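Local coordinates for substrate binding periplasmic protein (Ralstonia solanacearum, PDB 3LOP), which probably captures leucine or a related amino acid in the periplasm, in a cleft between two lobes, for delivery to a membrane transporter, at residues A[15-20]-A[206-211]; A[30-35]-A[291-296]; A[60-65]-A[90-95]; A[199-204]-A[224-229]; A[318-323]-A[331-336]. All blocks are in the same frame, centred on the assembly; numbering follows the deposited sequence.

Contact 1 of 5, residues A[15-20]-A[206-211]; sequences SGSQAV and AEPAAQ. With LEU (leucine), chain B.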
# COMPACT_ATOMS: atom_id res chain seq x y z
N SER A 15 10.31 -11.67 -4.76
CA SER A 15 10.02 -13.00 -5.31
C SER A 15 8.85 -13.56 -4.50
O SER A 15 8.51 -13.04 -3.44
CB SER A 15 11.25 -13.92 -5.20
OG SER A 15 11.61 -14.14 -3.85
N GLY A 16 8.23 -14.61 -5.01
CA GLY A 16 7.10 -15.19 -4.30
C GLY A 16 5.77 -14.58 -4.71
O GLY A 16 5.70 -13.78 -5.64
N SER A 17 4.72 -14.94 -3.98
CA SER A 17 3.37 -14.47 -4.26
C SER A 17 3.17 -12.96 -4.29
O SER A 17 2.31 -12.46 -5.01
CB SER A 17 2.40 -15.08 -3.24
OG SER A 17 1.07 -14.68 -3.52
N GLN A 18 3.97 -12.24 -3.51
CA GLN A 18 3.87 -10.79 -3.43
C GLN A 18 4.90 -10.04 -4.27
O GLN A 18 5.01 -8.82 -4.16
CB GLN A 18 4.00 -10.36 -1.97
CG GLN A 18 2.72 -10.50 -1.16
CD GLN A 18 1.77 -9.34 -1.38
OE1 GLN A 18 1.27 -9.12 -2.48
NE2 GLN A 18 1.54 -8.58 -0.32
N ALA A 19 5.63 -10.77 -5.11
CA ALA A 19 6.66 -10.16 -5.94
C ALA A 19 6.17 -8.97 -6.77
O ALA A 19 6.87 -7.96 -6.88
CB ALA A 19 7.27 -11.21 -6.86
N VAL A 20 4.99 -9.09 -7.37
CA VAL A 20 4.47 -8.01 -8.19
C VAL A 20 4.35 -6.71 -7.40
O VAL A 20 4.70 -5.63 -7.90
CB VAL A 20 3.08 -8.38 -8.78
CG1 VAL A 20 2.08 -8.60 -7.67
CG2 VAL A 20 2.62 -7.30 -9.74
N ALA A 206 -2.65 -8.82 -3.72
CA ALA A 206 -2.83 -8.87 -5.16
C ALA A 206 -3.10 -10.22 -5.83
O ALA A 206 -4.12 -10.39 -6.49
CB ALA A 206 -1.64 -8.19 -5.84
N GLU A 207 -2.19 -11.18 -5.66
CA GLU A 207 -2.35 -12.48 -6.31
C GLU A 207 -3.59 -13.26 -5.89
O GLU A 207 -4.36 -13.70 -6.74
CB GLU A 207 -1.09 -13.34 -6.12
CG GLU A 207 -1.15 -14.64 -6.90
CD GLU A 207 0.17 -15.40 -6.89
OE1 GLU A 207 0.68 -15.71 -5.80
OE2 GLU A 207 0.69 -15.68 -7.99
N PRO A 208 -3.81 -13.45 -4.58
CA PRO A 208 -5.01 -14.19 -4.19
C PRO A 208 -6.28 -13.45 -4.62
O PRO A 208 -7.27 -14.07 -5.01
CB PRO A 208 -4.88 -14.33 -2.67
CG PRO A 208 -3.97 -13.19 -2.29
CD PRO A 208 -2.96 -13.18 -3.40
N ALA A 209 -6.25 -12.13 -4.57
CA ALA A 209 -7.41 -11.34 -4.97
C ALA A 209 -7.72 -11.61 -6.45
O ALA A 209 -8.87 -11.85 -6.82
CB ALA A 209 -7.15 -9.85 -4.76
N ALA A 210 -6.68 -11.58 -7.28
CA ALA A 210 -6.84 -11.81 -8.71
C ALA A 210 -7.37 -13.21 -9.01
O ALA A 210 -8.29 -13.38 -9.81
CB ALA A 210 -5.51 -11.59 -9.42
N GLN A 211 -6.79 -14.21 -8.35
CA GLN A 211 -7.23 -15.59 -8.56
C GLN A 211 -8.67 -15.77 -8.08
O GLN A 211 -9.46 -16.45 -8.74
CB GLN A 211 -6.30 -16.56 -7.84
CG GLN A 211 -4.95 -16.68 -8.51
CD GLN A 211 -5.04 -17.29 -9.89
OE1 GLN A 211 -4.09 -17.23 -10.68
NE2 GLN A 211 -6.18 -17.90 -10.20
N LEU B . 1.13 -4.58 2.59
CA LEU B . 0.37 -5.67 1.90
C LEU B . 0.19 -5.32 0.44
O LEU B . -0.05 -6.26 -0.34
CB LEU B . -0.98 -5.83 2.56
CG LEU B . -0.73 -5.89 4.07
CD1 LEU B . -1.77 -5.17 4.80
CD2 LEU B . -0.64 -7.30 4.51
OXT LEU B . 0.28 -4.12 0.10
O HOH W 1 0.06 -11.09 -3.90
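Ser17 and Glu207 meet across the cleft of a two-lobed periplasmic binding protein, in a partly buried polar contact that joins the lobes beside the bound leucine. The lobes are two Rossmann-like alpha/beta domains; residues 15-20 form the turn that leads into helix 19-38 of one, and residues 206-211 open helix 206-218 of the other. The case illustrates how ligand and protein can bridge a cleft together. Ser17 OG, set anti to its own N (chi1 -178°), gives a short 2.5 Å hydrogen bond to Glu207 OE1, reaching the carboxylate on its anti side. Beside it a water ties three groups: it accepts from Glu207 N at 2.9 Å, and donates to Ser17 O and Gln18 OE1. Farther along, Val20 CG1 rests 4.2 Å from Ala206 CB, an apolar margin that Ile235 extends. Gln18, the N-cap residue of helix 19-38 and part of the leucine pocket, bends at chi2 (-82°), so that one end of its amide faces the water and the other the ligand. Water and ligand together probably hold the amide's rotation, and Gln18 NE2 donates an almost straight 2.8 Å bond (172°) to the carboxylate O of the leucine.

Contact 2 of 5, residues A[30-35]-A[291-296]; sequences RLYFDW and VAAKVL. With EDO (1,2-ethanediol), chain C.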
# COMPACT_ATOMS: atom_id res chain seq x y z
N ARG A 30 12.97 3.66 -6.35
CA ARG A 30 14.23 3.73 -7.07
C ARG A 30 14.12 4.79 -8.16
O ARG A 30 15.06 5.56 -8.38
CB ARG A 30 14.56 2.37 -7.69
CG ARG A 30 15.90 2.33 -8.42
CD ARG A 30 16.21 0.92 -8.90
NE ARG A 30 17.51 0.83 -9.56
CZ ARG A 30 17.79 1.35 -10.76
NH1 ARG A 30 16.85 2.00 -11.43
NH2 ARG A 30 19.00 1.21 -11.28
N LEU A 31 12.98 4.84 -8.83
CA LEU A 31 12.78 5.83 -9.88
C LEU A 31 12.88 7.23 -9.31
O LEU A 31 13.57 8.09 -9.87
CB LEU A 31 11.41 5.65 -10.55
CG LEU A 31 11.06 6.72 -11.59
CD1 LEU A 31 12.05 6.68 -12.74
CD2 LEU A 31 9.64 6.49 -12.10
N TYR A 32 12.20 7.48 -8.19
CA TYR A 32 12.26 8.81 -7.62
C TYR A 32 13.68 9.20 -7.22
O TYR A 32 14.12 10.31 -7.52
CB TYR A 32 11.36 8.95 -6.39
CG TYR A 32 11.37 10.38 -5.91
CD1 TYR A 32 10.70 11.37 -6.63
CD2 TYR A 32 12.18 10.77 -4.84
CE1 TYR A 32 10.85 12.72 -6.31
CE2 TYR A 32 12.33 12.11 -4.51
CZ TYR A 32 11.67 13.08 -5.25
OH TYR A 32 11.86 14.41 -4.96
N PHE A 33 14.40 8.30 -6.56
CA PHE A 33 15.75 8.64 -6.15
C PHE A 33 16.71 8.80 -7.33
O PHE A 33 17.58 9.67 -7.29
CB PHE A 33 16.28 7.60 -5.15
CG PHE A 33 15.61 7.68 -3.80
CD1 PHE A 33 15.42 8.91 -3.17
CD2 PHE A 33 15.16 6.53 -3.16
CE1 PHE A 33 14.80 8.99 -1.93
CE2 PHE A 33 14.53 6.60 -1.91
CZ PHE A 33 14.35 7.83 -1.30
N ASP A 34 16.55 8.00 -8.38
CA ASP A 34 17.41 8.15 -9.55
C ASP A 34 17.13 9.52 -10.18
O ASP A 34 18.04 10.21 -10.61
CB ASP A 34 17.13 7.06 -10.59
CG ASP A 34 17.71 5.71 -10.20
OD1 ASP A 34 18.64 5.67 -9.37
OD2 ASP A 34 17.26 4.68 -10.76
N TRP A 35 15.85 9.89 -10.21
CA TRP A 35 15.40 11.17 -10.75
C TRP A 35 15.98 12.31 -9.91
O TRP A 35 16.51 13.29 -10.45
CB TRP A 35 13.86 11.16 -10.73
CG TRP A 35 13.13 12.47 -10.91
CD1 TRP A 35 12.22 13.00 -10.04
CD2 TRP A 35 13.11 13.32 -12.07
NE1 TRP A 35 11.62 14.10 -10.59
CE2 TRP A 35 12.14 14.32 -11.83
CE3 TRP A 35 13.80 13.32 -13.29
CZ2 TRP A 35 11.85 15.32 -12.77
CZ3 TRP A 35 13.50 14.32 -14.23
CH2 TRP A 35 12.54 15.30 -13.95
N VAL A 291 5.92 8.29 -4.17
CA VAL A 291 5.45 9.25 -3.17
C VAL A 291 6.16 9.10 -1.83
O VAL A 291 6.57 10.09 -1.22
CB VAL A 291 3.92 9.11 -2.97
CG1 VAL A 291 3.47 9.89 -1.74
CG2 VAL A 291 3.19 9.64 -4.20
N ALA A 292 6.32 7.86 -1.37
CA ALA A 292 7.00 7.63 -0.10
C ALA A 292 8.43 8.14 -0.18
O ALA A 292 8.92 8.80 0.74
CB ALA A 292 6.98 6.15 0.24
N ALA A 293 9.10 7.84 -1.29
CA ALA A 293 10.48 8.28 -1.47
C ALA A 293 10.58 9.80 -1.48
O ALA A 293 11.51 10.37 -0.90
CB ALA A 293 11.04 7.71 -2.77
N LYS A 294 9.63 10.47 -2.13
CA LYS A 294 9.65 11.93 -2.19
C LYS A 294 9.42 12.55 -0.81
O LYS A 294 10.06 13.54 -0.46
CB LYS A 294 8.60 12.44 -3.18
CG LYS A 294 8.72 13.94 -3.44
CD LYS A 294 7.87 14.38 -4.62
CE LYS A 294 8.09 15.86 -4.91
NZ LYS A 294 7.29 16.32 -6.07
N VAL A 295 8.52 11.96 -0.03
CA VAL A 295 8.25 12.46 1.31
C VAL A 295 9.52 12.33 2.16
O VAL A 295 9.90 13.25 2.89
CB VAL A 295 7.10 11.68 1.98
CG1 VAL A 295 7.05 11.99 3.47
CG2 VAL A 295 5.78 12.05 1.33
N LEU A 296 10.18 11.18 2.06
CA LEU A 296 11.41 10.95 2.81
C LEU A 296 12.50 11.92 2.34
O LEU A 296 13.23 12.46 3.16
CB LEU A 296 11.88 9.50 2.63
CG LEU A 296 13.23 9.13 3.25
CD1 LEU A 296 13.24 9.45 4.74
CD2 LEU A 296 13.50 7.65 3.01
C1 EDO C . 18.98 5.54 -6.09
O1 EDO C . 18.03 4.58 -6.55
C2 EDO C . 20.39 4.98 -6.25
O2 EDO C . 20.58 3.90 -5.33
O HOH W 2 11.48 15.55 -2.24
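Tyr32 and Phe33 press the flat sides of their rings against Ala293 and Lys294, with no direct hydrogen bond between the segments. Lys294 CB sits over one face of the Tyr32 ring, 3.8 Å from its centroid and 14° off the normal, a CH-pi contact, while the two side chains cross obliquely and Lys294 CG comes 3.5 Å from Tyr32 OH. Ala293 CB sits between the two aromatic residues: it touches Tyr32 CB at 3.8 Å and lies over the Phe33 ring, 3.9 Å from the centroid. Leu296 CD2 meets the same ring at its edge. A water joins Tyr32 OH to Lys294 O. Here helices 19-38 and 284-303 of the alpha/beta lobe pack together; the axes of segments 30-35 and 291-296 approach to 8.5 Å at 44°. The next shell sets these groups in place. Phe33 also rests on Leu78 of strand 74-78 and on Ile47 and Leu49 of strand 47-53, whereas Phe290 meets the Tyr32 ring edge-to-face. The extended Lys294 chain carries NZ past the tyrosine to a salt bridge with Glu267, whose other oxygen takes the N-H of Trp35 NE1.

Contact 3 of 5, residues A[60-65]-A[90-95]; sequences QTVRNV and MREGVL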
# COMPACT_ATOMS: atom_id res chain seq x y z
N GLN A 60 12.12 -12.96 7.88
CA GLN A 60 13.13 -12.44 6.96
C GLN A 60 13.07 -10.91 6.89
O GLN A 60 14.09 -10.27 6.68
CB GLN A 60 12.95 -13.04 5.57
CG GLN A 60 14.18 -12.85 4.68
CD GLN A 60 15.44 -13.46 5.28
OE1 GLN A 60 15.48 -14.65 5.57
NE2 GLN A 60 16.46 -12.64 5.47
N THR A 61 11.89 -10.33 7.07
CA THR A 61 11.77 -8.88 7.06
C THR A 61 12.57 -8.37 8.26
O THR A 61 13.35 -7.42 8.15
CB THR A 61 10.30 -8.41 7.21
OG1 THR A 61 9.53 -8.89 6.10
CG2 THR A 61 10.23 -6.89 7.26
N VAL A 62 12.37 -9.02 9.40
CA VAL A 62 13.07 -8.66 10.63
C VAL A 62 14.59 -8.76 10.43
O VAL A 62 15.32 -7.82 10.74
CB VAL A 62 12.65 -9.57 11.81
CG1 VAL A 62 13.57 -9.36 12.99
CG2 VAL A 62 11.21 -9.25 12.21
N ARG A 63 15.05 -9.89 9.92
CA ARG A 63 16.49 -10.07 9.71
C ARG A 63 17.04 -9.06 8.71
O ARG A 63 18.10 -8.47 8.94
CB ARG A 63 16.80 -11.49 9.23
CG ARG A 63 16.64 -12.55 10.32
CD ARG A 63 17.33 -13.86 9.93
NE ARG A 63 16.65 -14.56 8.85
CZ ARG A 63 15.52 -15.23 8.98
NH1 ARG A 63 14.92 -15.31 10.17
NH2 ARG A 63 14.97 -15.83 7.93
N ASN A 64 16.33 -8.85 7.61
CA ASN A 64 16.77 -7.90 6.59
C ASN A 64 16.96 -6.50 7.15
O ASN A 64 18.01 -5.88 6.96
CB ASN A 64 15.75 -7.82 5.45
CG ASN A 64 15.87 -8.98 4.48
OD1 ASN A 64 16.70 -9.87 4.63
ND2 ASN A 64 15.02 -8.96 3.47
N VAL A 65 15.95 -5.99 7.85
CA VAL A 65 16.04 -4.65 8.39
C VAL A 65 17.17 -4.50 9.41
O VAL A 65 17.92 -3.54 9.37
CB VAL A 65 14.70 -4.21 9.02
CG1 VAL A 65 14.85 -2.83 9.67
CG2 VAL A 65 13.63 -4.15 7.93
N MSE A 90 7.83 -3.83 14.64
CA MSE A 90 7.46 -3.02 15.80
C MSE A 90 7.55 -3.86 17.08
O MSE A 90 8.25 -3.49 18.02
CB MSE A 90 6.02 -2.49 15.63
CG MSE A 90 5.82 -1.64 14.38
SE MSE A 90 4.04 -0.86 14.22
CE MSE A 90 3.02 -2.43 13.81
N ARG A 91 6.85 -4.99 17.09
CA ARG A 91 6.82 -5.88 18.24
C ARG A 91 8.20 -6.35 18.70
O ARG A 91 8.49 -6.36 19.90
CB ARG A 91 5.95 -7.10 17.92
CG ARG A 91 5.80 -8.09 19.06
CD ARG A 91 5.05 -9.33 18.61
NE ARG A 91 3.77 -9.01 17.99
CZ ARG A 91 3.52 -9.10 16.69
NH1 ARG A 91 4.46 -9.51 15.86
NH2 ARG A 91 2.32 -8.78 16.22
N GLU A 92 9.04 -6.75 17.76
CA GLU A 92 10.37 -7.24 18.09
C GLU A 92 11.39 -6.14 18.36
O GLU A 92 12.55 -6.42 18.64
CB GLU A 92 10.85 -8.19 16.99
CG GLU A 92 10.00 -9.44 16.90
CD GLU A 92 10.43 -10.39 15.80
OE1 GLU A 92 11.64 -10.70 15.73
OE2 GLU A 92 9.56 -10.83 15.02
N GLY A 93 10.94 -4.89 18.27
CA GLY A 93 11.81 -3.76 18.55
C GLY A 93 12.96 -3.51 17.59
O GLY A 93 13.96 -2.91 17.97
N VAL A 94 12.82 -3.96 16.34
CA VAL A 94 13.87 -3.78 15.36
C VAL A 94 14.09 -2.31 15.03
O VAL A 94 15.23 -1.84 14.95
CB VAL A 94 13.54 -4.54 14.05
CG1 VAL A 94 14.66 -4.33 13.04
CG2 VAL A 94 13.36 -6.02 14.35
N LEU A 95 13.00 -1.57 14.82
CA LEU A 95 13.11 -0.16 14.50
C LEU A 95 13.64 0.63 15.69
O LEU A 95 14.46 1.53 15.53
CB LEU A 95 11.75 0.40 14.08
CG LEU A 95 11.07 -0.27 12.88
CD1 LEU A 95 9.72 0.38 12.64
CD2 LEU A 95 11.95 -0.14 11.64
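Val62 and Val65, one helical turn apart, receive Val94 between them, and all three valines adopt the same rotamer. In each, CG1 stands anti to the backbone N (chi1 169°, 176° and -180° in turn) and CG2 anti to the carbonyl carbon, which gives Val94 one methyl for each partner. Its CG2 meets Val62 CG1 at 3.6 Å; its CG1 meets Val65 CG1 at 3.7 Å. Glu92 lies across Val62 at about a right angle. Its chain runs extended beyond CG and brings the carboxylate over both methyls, with OE1 3.6 Å from Val62 CG1 and OE2 equally close to Val62 CG2, lidding the apolar row. Leu95 turns its CD2 to within 4.4 Å of Val65 CG1, and both residues lean on Leu77 of strand 74-78. Gly93, with positive phi, ends helix 83-91 in a Schellman motif and also N-caps helix 94-98, a sharp corner that points Val94 at helix 58-71. Helices packed side by side over a parallel sheet are typical of Rossmann-like lobes, as in periplasmic binding proteins.

Contact 4 of 5, residues A[199-204]-A[224-229]; sequences AIFLGA and QLLGLS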
# COMPACT_ATOMS: atom_id res chain seq x y z
N ALA A 199 -22.48 -8.48 -2.40
CA ALA A 199 -21.17 -7.87 -2.56
C ALA A 199 -20.14 -8.68 -1.78
O ALA A 199 -20.46 -9.28 -0.75
CB ALA A 199 -21.19 -6.42 -2.06
N ILE A 200 -18.92 -8.71 -2.28
CA ILE A 200 -17.83 -9.42 -1.61
C ILE A 200 -16.66 -8.47 -1.49
O ILE A 200 -16.18 -7.92 -2.49
CB ILE A 200 -17.40 -10.67 -2.39
CG1 ILE A 200 -18.52 -11.71 -2.37
CG2 ILE A 200 -16.13 -11.24 -1.77
CD1 ILE A 200 -18.25 -12.92 -3.26
N PHE A 201 -16.20 -8.28 -0.26
CA PHE A 201 -15.08 -7.40 0.03
C PHE A 201 -13.81 -8.23 0.10
O PHE A 201 -13.77 -9.27 0.77
CB PHE A 201 -15.33 -6.68 1.35
CG PHE A 201 -14.27 -5.67 1.70
CD1 PHE A 201 -13.11 -6.06 2.37
CD2 PHE A 201 -14.42 -4.34 1.35
CE1 PHE A 201 -12.12 -5.14 2.69
CE2 PHE A 201 -13.43 -3.40 1.65
CZ PHE A 201 -12.28 -3.81 2.32
N LEU A 202 -12.76 -7.78 -0.58
CA LEU A 202 -11.50 -8.50 -0.61
C LEU A 202 -10.44 -7.93 0.33
O LEU A 202 -9.81 -6.92 0.03
CB LEU A 202 -10.95 -8.54 -2.03
CG LEU A 202 -11.92 -8.96 -3.15
CD1 LEU A 202 -11.20 -8.87 -4.49
CD2 LEU A 202 -12.43 -10.38 -2.90
N GLY A 203 -10.27 -8.58 1.48
CA GLY A 203 -9.26 -8.17 2.43
C GLY A 203 -8.09 -9.09 2.15
O GLY A 203 -7.75 -9.96 2.95
N ALA A 204 -7.49 -8.90 0.98
CA ALA A 204 -6.40 -9.75 0.53
C ALA A 204 -5.32 -9.00 -0.23
O ALA A 204 -5.40 -7.79 -0.45
CB ALA A 204 -6.98 -10.83 -0.37
N GLN A 224 -21.09 -7.85 -6.41
CA GLN A 224 -20.31 -6.64 -6.69
C GLN A 224 -19.00 -6.87 -5.95
O GLN A 224 -19.01 -7.32 -4.80
CB GLN A 224 -21.03 -5.42 -6.12
CG GLN A 224 -20.16 -4.16 -6.02
CD GLN A 224 -19.76 -3.63 -7.38
OE1 GLN A 224 -20.60 -3.42 -8.24
NE2 GLN A 224 -18.46 -3.40 -7.57
N LEU A 225 -17.88 -6.57 -6.59
CA LEU A 225 -16.59 -6.78 -5.96
C LEU A 225 -15.93 -5.47 -5.56
O LEU A 225 -16.03 -4.46 -6.26
CB LEU A 225 -15.67 -7.56 -6.90
CG LEU A 225 -16.20 -8.93 -7.33
CD1 LEU A 225 -15.37 -9.47 -8.49
CD2 LEU A 225 -16.19 -9.89 -6.15
N LEU A 226 -15.25 -5.49 -4.41
CA LEU A 226 -14.54 -4.33 -3.91
C LEU A 226 -13.43 -4.82 -3.00
O LEU A 226 -13.47 -5.96 -2.53
CB LEU A 226 -15.48 -3.39 -3.14
CG LEU A 226 -16.23 -3.92 -1.91
CD1 LEU A 226 -16.69 -2.74 -1.06
CD2 LEU A 226 -17.42 -4.77 -2.34
N GLY A 227 -12.43 -3.99 -2.76
CA GLY A 227 -11.33 -4.42 -1.91
C GLY A 227 -10.39 -3.32 -1.47
O GLY A 227 -10.52 -2.17 -1.90
N LEU A 228 -9.46 -3.68 -0.60
CA LEU A 228 -8.48 -2.75 -0.05
C LEU A 228 -7.43 -2.29 -1.06
O LEU A 228 -7.22 -2.93 -2.10
CB LEU A 228 -7.77 -3.39 1.14
CG LEU A 228 -8.62 -3.69 2.37
CD1 LEU A 228 -7.80 -4.47 3.39
CD2 LEU A 228 -9.13 -2.39 2.97
N SER A 229 -6.76 -1.19 -0.74
CA SER A 229 -5.72 -0.62 -1.60
C SER A 229 -4.49 -1.51 -1.70
O SER A 229 -3.51 -1.17 -2.36
CB SER A 229 -5.32 0.77 -1.10
OG SER A 229 -4.77 0.70 0.21
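Ile200 and Leu226 anchor a run of backbone hydrogen bonds that zigzags between two parallel strands. Ile200 N donates to Gln224 O at 2.9 Å, Ile200 O accepts from Leu226 N at 3.2 Å, and Leu202 N then reaches Leu226 O at 2.8 Å, in the plane of that carbonyl. A weak bond from Leu228 N to Leu202 O continues the pattern beyond the end of strand 224-227. Two CA-H...O contacts reinforce it: Ala199 CA approaches Gln224 O, and Phe201 CA lies 3.3 Å from Leu226 O. Strand 224-227 forms one edge of the four-stranded parallel sheet, and 199-203, inclined to it at 22°, is its inner neighbour, linked through helix 206-218 as a beta-alpha-beta unit of the second lobe. Apolar contacts divide by face. On the side of Phe201 and Leu226, Leu226 takes a chi1 of 59°, with CG between its N and carbonyl carbon, and sets CD1 3.7 Å from Phe201 CD2 at the ring edge. Leu228 CD2 meets the same ring in its plane, 3.5 Å from Phe201 CZ, while Gly227 CA lies over one face; helix 125-138 packs here through Met132. On the reverse side, Leu225 CD2 touches Ile200 CB at 4.0 Å, under Val213 and Tyr216 of helix 206-218. Among polar side chains, Gln224 NE2 bonds to Leu225 O in its own strand and to Gly247 O outside.

Contact 5 of 5, residues A[318-323]-A[331-336]; sequences ELRDYD and DFTDRS. With NI (nickel (II) ion), chain H.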
# COMPACT_ATOMS: atom_id res chain seq x y z
N GLU A 318 8.07 16.86 11.83
CA GLU A 318 7.67 18.25 11.66
C GLU A 318 7.14 18.62 10.28
O GLU A 318 6.91 19.79 10.00
CB GLU A 318 8.82 19.17 12.07
CG GLU A 318 9.34 18.85 13.46
CD GLU A 318 10.34 19.85 13.98
OE1 GLU A 318 11.30 20.19 13.25
OE2 GLU A 318 10.17 20.30 15.13
N LEU A 319 6.94 17.62 9.42
CA LEU A 319 6.39 17.89 8.10
C LEU A 319 4.92 18.27 8.33
O LEU A 319 4.14 17.45 8.81
CB LEU A 319 6.47 16.64 7.20
CG LEU A 319 7.85 16.20 6.71
CD1 LEU A 319 7.67 15.01 5.78
CD2 LEU A 319 8.55 17.34 5.99
N ARG A 320 4.56 19.50 7.99
CA ARG A 320 3.19 19.98 8.17
C ARG A 320 2.60 20.38 6.83
O ARG A 320 2.82 21.49 6.35
CB ARG A 320 3.17 21.18 9.13
CG ARG A 320 1.77 21.68 9.53
CD ARG A 320 0.97 20.58 10.19
NE ARG A 320 -0.06 21.08 11.11
CZ ARG A 320 -1.20 21.67 10.75
NH1 ARG A 320 -1.48 21.86 9.47
NH2 ARG A 320 -2.06 22.05 11.67
N ASP A 321 1.84 19.46 6.24
CA ASP A 321 1.20 19.68 4.95
C ASP A 321 2.17 19.85 3.79
O ASP A 321 1.97 20.70 2.92
CB ASP A 321 0.25 20.88 5.02
CG ASP A 321 -0.74 20.78 6.16
OD1 ASP A 321 -1.41 19.73 6.28
OD2 ASP A 321 -0.85 21.75 6.94
N TYR A 322 3.23 19.05 3.78
CA TYR A 322 4.18 19.11 2.68
C TYR A 322 3.46 18.57 1.45
O TYR A 322 2.91 17.47 1.48
CB TYR A 322 5.41 18.25 3.00
CG TYR A 322 6.26 17.97 1.78
CD1 TYR A 322 6.84 19.01 1.05
CD2 TYR A 322 6.46 16.66 1.34
CE1 TYR A 322 7.58 18.75 -0.10
CE2 TYR A 322 7.20 16.40 0.20
CZ TYR A 322 7.75 17.44 -0.52
OH TYR A 322 8.47 17.17 -1.66
N ASP A 323 3.47 19.35 0.37
CA ASP A 323 2.79 19.00 -0.87
C ASP A 323 3.71 18.22 -1.82
O ASP A 323 4.68 18.77 -2.33
CB ASP A 323 2.32 20.28 -1.57
CG ASP A 323 1.25 20.03 -2.62
OD1 ASP A 323 1.19 18.92 -3.18
OD2 ASP A 323 0.47 20.97 -2.90
N ASP A 331 1.06 15.40 6.61
CA ASP A 331 1.21 16.07 7.89
C ASP A 331 1.51 15.02 8.95
O ASP A 331 0.62 14.25 9.34
CB ASP A 331 -0.07 16.84 8.24
CG ASP A 331 -0.06 17.40 9.65
OD1 ASP A 331 1.03 17.47 10.25
OD2 ASP A 331 -1.14 17.79 10.15
N PHE A 332 2.76 14.97 9.41
CA PHE A 332 3.16 14.00 10.43
C PHE A 332 3.17 14.58 11.84
O PHE A 332 3.60 13.91 12.78
CB PHE A 332 4.55 13.43 10.14
CG PHE A 332 4.62 12.53 8.93
CD1 PHE A 332 3.66 11.55 8.71
CD2 PHE A 332 5.69 12.62 8.05
CE1 PHE A 332 3.77 10.67 7.63
CE2 PHE A 332 5.81 11.75 6.97
CZ PHE A 332 4.85 10.77 6.76
N THR A 333 2.72 15.82 12.00
CA THR A 333 2.73 16.44 13.33
C THR A 333 1.77 15.76 14.30
O THR A 333 1.98 15.79 15.51
CB THR A 333 2.43 17.95 13.26
OG1 THR A 333 1.12 18.17 12.73
CG2 THR A 333 3.46 18.66 12.39
N ASP A 334 0.71 15.15 13.77
CA ASP A 334 -0.26 14.43 14.58
C ASP A 334 0.03 12.95 14.34
O ASP A 334 -0.37 12.39 13.31
CB ASP A 334 -1.69 14.75 14.13
CG ASP A 334 -2.74 14.02 14.95
OD1 ASP A 334 -2.36 13.19 15.80
OD2 ASP A 334 -3.94 14.27 14.73
N ARG A 335 0.71 12.31 15.29
CA ARG A 335 1.08 10.91 15.14
C ARG A 335 -0.06 9.90 15.28
O ARG A 335 0.14 8.71 15.05
CB ARG A 335 2.19 10.56 16.15
CG ARG A 335 3.44 11.45 16.09
CD ARG A 335 4.03 11.53 14.68
NE ARG A 335 4.41 10.23 14.14
CZ ARG A 335 5.46 9.52 14.53
NH1 ARG A 335 6.26 9.98 15.49
NH2 ARG A 335 5.72 8.34 13.97
N SER A 336 -1.25 10.37 15.62
CA SER A 336 -2.39 9.46 15.80
C SER A 336 -3.14 9.13 14.51
O SER A 336 -4.07 8.32 14.52
CB SER A 336 -3.38 10.04 16.81
OG SER A 336 -4.04 11.18 16.29
NI NI H . 12.25 20.98 15.19
O HOH W 3 0.46 20.59 13.70
O HOH W 4 -2.86 18.88 8.32
O HOH W 5 14.10 21.70 14.11
O HOH W 6 12.25 21.54 17.42
O HOH W 7 10.95 22.88 14.92
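Glu318 leads the first segment, its backbone carbon brushing Thr333 CG2 while its carboxylate points outward and chelates a nickel ion through both OE1 and OE2, with three waters completing the observed ligands. Leu319 makes the backbone link: its O accepts from Phe332 N at 2.9 Å (152°), and its side chain runs alongside that of Phe332, CD1 3.8 Å from Phe332 CD2. Arg320 follows, illustrating how one guanidinium can serve several partners. The chain bends at chi2 (59°) to lie beside Asp331, whose OD2 stands over a face of the guanidinium, 3.6 Å from Arg320 NE; attraction of charge, not an aimed N-H, holds this pair. At the group's edge, Arg320 NH1 gives Asp321 OD2 a 2.6 Å bond in the guanidinium plane, and NE reaches a water that donates to Thr333 OG1. Asp331 OD1 accepts from Thr333 N at 2.9 Å, an Asx turn, and also, on its syn lone pair, from Thr333 OG1 at 2.6 Å. Asp321 OD1 comes 4.3 Å from Asp331 OD2, a like-charge approach probably eased by Arg320 and by a water that donates to both. Asp321 and Tyr322 then face Val330 in a G1 beta bulge, starting the small antiparallel pair 322-323 and 329-331. Tyr322 of this pair packs on Lys294 and Glu298 of helix 284-303, and Leu319, just before it, on Arg302 of the same helix.

Overall arrangement
The five contacts fall into two lobes around one ligand. Contact 1 bridges them and holds Gln18 of the leucine pocket; contact 4 lies behind it in the second lobe, where Ala209 CB packs on Leu202 CD1 at 4.2 Å, and the side chain of Leu228 is about 6 Å from the bound leucine. Contact 5 packs against helix 284-303, which carries one side of contact 2: Val295 CG1 meets Phe332 CE2 at 3.7 Å and also leans on Leu319. Contact 2 is tied to contact 1 by helix 19-38, though their centres are 24 Å apart. Contact 3 stands by itself, its nearest atoms about 9 Å from both contacts 1 and 5, with the side chain of Val65 about 14 Å from the leucine.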